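Local coordinates for glideosome-associated protein 50 (Plasmodium falciparum 3D7, PDB 3TGH) that forms part of the glideosome complex of gliding motility and host cell invasion, and may help assemble and hold that complex at the inner membrane complex, at residues 123-128 and 328-333. Sequence-based numbering, arbitrary orientation.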
ATOM      1  N   MET A 123      -0.092   0.618  11.782  1.00 23.05           N
ATOM      2  CA  MET A 123       1.246   0.242  11.313  1.00 21.49           C
ATOM      3  C   MET A 123       1.946  -0.470  12.483  1.00 23.45           C
ATOM      4  O   MET A 123       2.729   0.143  13.212  1.00 25.46           O
ATOM      5  CB  MET A 123       2.044   1.461  10.833  1.00 23.43           C
ATOM      6  CG  MET A 123       3.257   1.042  10.030  1.00 22.29           C
ATOM      7  SD  MET A 123       4.234   2.418   9.386  1.00 30.62           S
ATOM      8  CE  MET A 123       5.131   2.864  10.878  1.00 29.46           C
ATOM      9  N   PRO A 124       1.637  -1.762  12.686  1.00 23.46           N
ATOM     10  CA  PRO A 124       2.134  -2.495  13.868  1.00 26.06           C
ATOM     11  C   PRO A 124       3.647  -2.768  13.841  1.00 25.07           C
ATOM     12  O   PRO A 124       4.257  -3.017  14.890  1.00 25.87           O
ATOM     13  CB  PRO A 124       1.331  -3.796  13.841  1.00 28.33           C
ATOM     14  CG  PRO A 124       0.936  -3.969  12.426  1.00 26.52           C
ATOM     15  CD  PRO A 124       0.768  -2.600  11.844  1.00 23.55           C
ATOM     16  N   ASN A 125       4.225  -2.706  12.641  1.00 21.73           N
ATOM     17  CA  ASN A 125       5.657  -2.822  12.420  1.00 20.63           C
ATOM     18  C   ASN A 125       5.933  -2.202  11.049  1.00 20.74           C
ATOM     19  O   ASN A 125       4.989  -1.902  10.304  1.00 20.72           O
ATOM     20  CB  ASN A 125       6.106  -4.285  12.463  1.00 22.44           C
ATOM     21  CG  ASN A 125       7.627  -4.439  12.406  1.00 24.98           C
ATOM     22  OD1 ASN A 125       8.362  -3.663  13.011  1.00 24.13           O
ATOM     23  ND2 ASN A 125       8.096  -5.433  11.656  1.00 26.54           N
ATOM     24  N   TYR A 126       7.207  -2.003  10.727  1.00 20.64           N
ATOM     25  CA  TYR A 126       7.595  -1.419   9.441  1.00 23.27           C
ATOM     26  C   TYR A 126       7.186  -2.319   8.267  1.00 22.24           C
ATOM     27  O   TYR A 126       6.966  -1.824   7.163  1.00 20.82           O
ATOM     28  CB  TYR A 126       9.096  -1.123   9.430  1.00 21.42           C
ATOM     29  CG  TYR A 126       9.508  -0.161  10.526  1.00 24.74           C
ATOM     30  CD1 TYR A 126       9.107   1.173  10.488  1.00 24.38           C
ATOM     31  CD2 TYR A 126      10.234  -0.597  11.634  1.00 25.25           C
ATOM     32  CE1 TYR A 126       9.443   2.058  11.504  1.00 27.52           C
ATOM     33  CE2 TYR A 126      10.579   0.291  12.664  1.00 25.43           C
ATOM     34  CZ  TYR A 126      10.183   1.616  12.584  1.00 27.41           C
ATOM     35  OH  TYR A 126      10.507   2.511  13.581  1.00 25.88           O
ATOM     36  N   TRP A 127       7.086  -3.625   8.524  1.00 21.64           N
ATOM     37  CA  TRP A 127       6.532  -4.594   7.593  1.00 21.29           C
ATOM     38  C   TRP A 127       5.573  -5.502   8.366  1.00 21.29           C
ATOM     39  O   TRP A 127       5.804  -5.805   9.545  1.00 22.97           O
ATOM     40  CB  TRP A 127       7.628  -5.424   6.906  1.00 23.08           C
ATOM     41  CG  TRP A 127       8.423  -6.293   7.838  1.00 23.43           C
ATOM     42  CD1 TRP A 127       8.225  -7.610   8.102  1.00 23.44           C
ATOM     43  CD2 TRP A 127       9.536  -5.882   8.631  1.00 23.15           C
ATOM     44  NE1 TRP A 127       9.158  -8.054   9.018  1.00 24.51           N
ATOM     45  CE2 TRP A 127       9.971  -7.004   9.359  1.00 22.37           C
ATOM     46  CE3 TRP A 127      10.218  -4.665   8.791  1.00 23.30           C
ATOM     47  CZ2 TRP A 127      11.047  -6.949  10.247  1.00 23.75           C
ATOM     48  CZ3 TRP A 127      11.283  -4.607   9.672  1.00 23.83           C
ATOM     49  CH2 TRP A 127      11.691  -5.743  10.388  1.00 23.39           C
ATOM     50  N   TYR A 128       4.504  -5.931   7.706  1.00 19.96           N
ATOM     51  CA  TYR A 128       3.455  -6.730   8.361  1.00 20.79           C
ATOM     52  C   TYR A 128       2.478  -7.288   7.318  1.00 21.25           C
ATOM     53  O   TYR A 128       2.704  -7.169   6.106  1.00 21.59           O
ATOM     54  CB  TYR A 128       2.722  -5.896   9.441  1.00 20.78           C
ATOM     55  CG  TYR A 128       1.967  -4.677   8.926  1.00 19.61           C
ATOM     56  CD1 TYR A 128       2.630  -3.482   8.675  1.00 21.33           C
ATOM     57  CD2 TYR A 128       0.581  -4.719   8.721  1.00 20.32           C
ATOM     58  CE1 TYR A 128       1.964  -2.376   8.192  1.00 19.57           C
ATOM     59  CE2 TYR A 128      -0.110  -3.607   8.254  1.00 21.02           C
ATOM     60  CZ  TYR A 128       0.595  -2.438   7.974  1.00 20.94           C
ATOM     61  OH  TYR A 128      -0.076  -1.330   7.518  1.00 22.01           O
ATOM     62  N   GLU A 328       5.765  -8.168  15.321  1.00 39.38           N
ATOM     63  CA  GLU A 328       6.298  -7.479  16.491  1.00 39.79           C
ATOM     64  C   GLU A 328       6.882  -6.148  16.048  1.00 37.74           C
ATOM     65  O   GLU A 328       7.555  -6.087  15.022  1.00 36.68           O
ATOM     66  CB  GLU A 328       7.394  -8.314  17.161  1.00 40.89           C
ATOM     67  CG  GLU A 328       6.956  -9.705  17.642  1.00 43.21           C
ATOM     68  CD  GLU A 328       6.130  -9.681  18.925  1.00 45.86           C
ATOM     69  OE1 GLU A 328       5.937  -8.594  19.510  1.00 46.87           O
ATOM     70  OE2 GLU A 328       5.679 -10.763  19.355  1.00 48.37           O
ATOM     71  N   LEU A 329       6.633  -5.093  16.824  1.00 37.54           N
ATOM     72  CA  LEU A 329       7.260  -3.800  16.560  1.00 37.01           C
ATOM     73  C   LEU A 329       8.770  -3.956  16.712  1.00 36.37           C
ATOM     74  O   LEU A 329       9.253  -4.539  17.681  1.00 37.71           O
ATOM     75  CB  LEU A 329       6.723  -2.699  17.486  1.00 40.31           C
ATOM     76  CG  LEU A 329       7.209  -2.645  18.942  1.00 47.32           C
ATOM     77  CD1 LEU A 329       8.531  -1.886  19.060  1.00 49.39           C
ATOM     78  CD2 LEU A 329       6.165  -2.003  19.841  1.00 50.57           C
ATOM     79  N   THR A 330       9.508  -3.453  15.735  1.00 31.84           N
ATOM     80  CA  THR A 330      10.964  -3.535  15.756  1.00 31.86           C
ATOM     81  C   THR A 330      11.550  -2.246  16.290  1.00 32.64           C
ATOM     82  O   THR A 330      11.214  -1.174  15.802  1.00 33.60           O
ATOM     83  CB  THR A 330      11.508  -3.731  14.336  1.00 33.24           C
ATOM     84  OG1 THR A 330      10.867  -4.861  13.737  1.00 33.89           O
ATOM     85  CG2 THR A 330      13.020  -3.946  14.369  1.00 31.65           C
ATOM     86  N   ASP A 331      12.439  -2.346  17.276  1.00 34.33           N
ATOM     87  CA  ASP A 331      13.195  -1.184  17.725  1.00 36.13           C
ATOM     88  C   ASP A 331      14.361  -0.963  16.761  1.00 34.83           C
ATOM     89  O   ASP A 331      15.205  -1.841  16.579  1.00 35.02           O
ATOM     90  CB  ASP A 331      13.719  -1.372  19.153  1.00 40.57           C
ATOM     91  CG  ASP A 331      14.388  -0.115  19.706  1.00 46.62           C
ATOM     92  OD1 ASP A 331      13.961   1.005  19.355  1.00 52.30           O
ATOM     93  OD2 ASP A 331      15.336  -0.247  20.507  1.00 54.01           O
ATOM     94  N   VAL A 332      14.380   0.209  16.138  1.00 34.00           N
ATOM     95  CA  VAL A 332      15.463   0.622  15.252  1.00 32.66           C
ATOM     96  C   VAL A 332      16.089   1.883  15.861  1.00 33.73           C
ATOM     97  O   VAL A 332      15.630   2.995  15.602  1.00 33.63           O
ATOM     98  CB  VAL A 332      14.928   0.877  13.831  1.00 31.25           C
ATOM     99  CG1 VAL A 332      16.052   1.254  12.860  1.00 27.55           C
ATOM    100  CG2 VAL A 332      14.192  -0.358  13.332  1.00 29.59           C
ATOM    101  N   PRO A 333      17.114   1.708  16.715  1.00 34.95           N
ATOM    102  CA  PRO A 333      17.748   2.854  17.375  1.00 35.90           C
ATOM    103  C   PRO A 333      18.351   3.822  16.363  1.00 35.27           C
ATOM    104  O   PRO A 333      19.024   3.384  15.430  1.00 35.93           O
ATOM    105  CB  PRO A 333      18.851   2.204  18.224  1.00 37.34           C
ATOM    106  CG  PRO A 333      18.394   0.804  18.430  1.00 38.78           C
ATOM    107  CD  PRO A 333      17.686   0.428  17.174  1.00 36.41           C
TER
HETATM  108  O   HOH W   1      11.736   1.622  15.840  1.00 19.43           O
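N125 and T330 carry the join between the C-terminal tail of a metallophosphoesterase fold and the loop that leads from strand 120-122 of one central sheet to strand 128-136 of the other. The N125 side chain points toward the tail, with CG anti to the backbone N (chi1 -173°), and its OD1 is gripped twice by a single residue. T330 N donates at 3.0 Å to N125 OD1, well above the carbonyl plane, while T330 OG1 donates to the same N125 OD1 at 2.9 Å, less tilted and from the same face. The threonine can do both because OG1 lies beside its own backbone N (chi1 -54°). At the other end of the amide, N125 ND2 donates to W127 O over 3.1 Å, on a lone pair in that carbonyl's plane, which settles which way round the amide sits. This ND2 also lies over the centre of one face of the W127 indole, 3.3 Å above its plane, so the indole face lies under the amide nitrogen. The six-membered ring of the indole comes obliquely against the threonine hydroxyl, W127 CH2 to T330 OG1 3.6 Å; beyond the contact, W127 NE1 is hydrogen-bonded to D178 OD2 of helix 169-189, whose residue I171 touches both W127 and T330. Y126 makes the second part of the contact, further along the tail. Its ring edge meets the backbone, with T330 O near the ring plane, and Y126 CE2 packs obliquely on the V332 methyl CG2 at 3.7 Å. The tail continues past this point with V332 O hydrogen-bonded to Y89 OH. One water closes the join in the plane of the Y126 ring: 2.7 Å from Y126 OH, it donates to T330 O and accepts from V332 N.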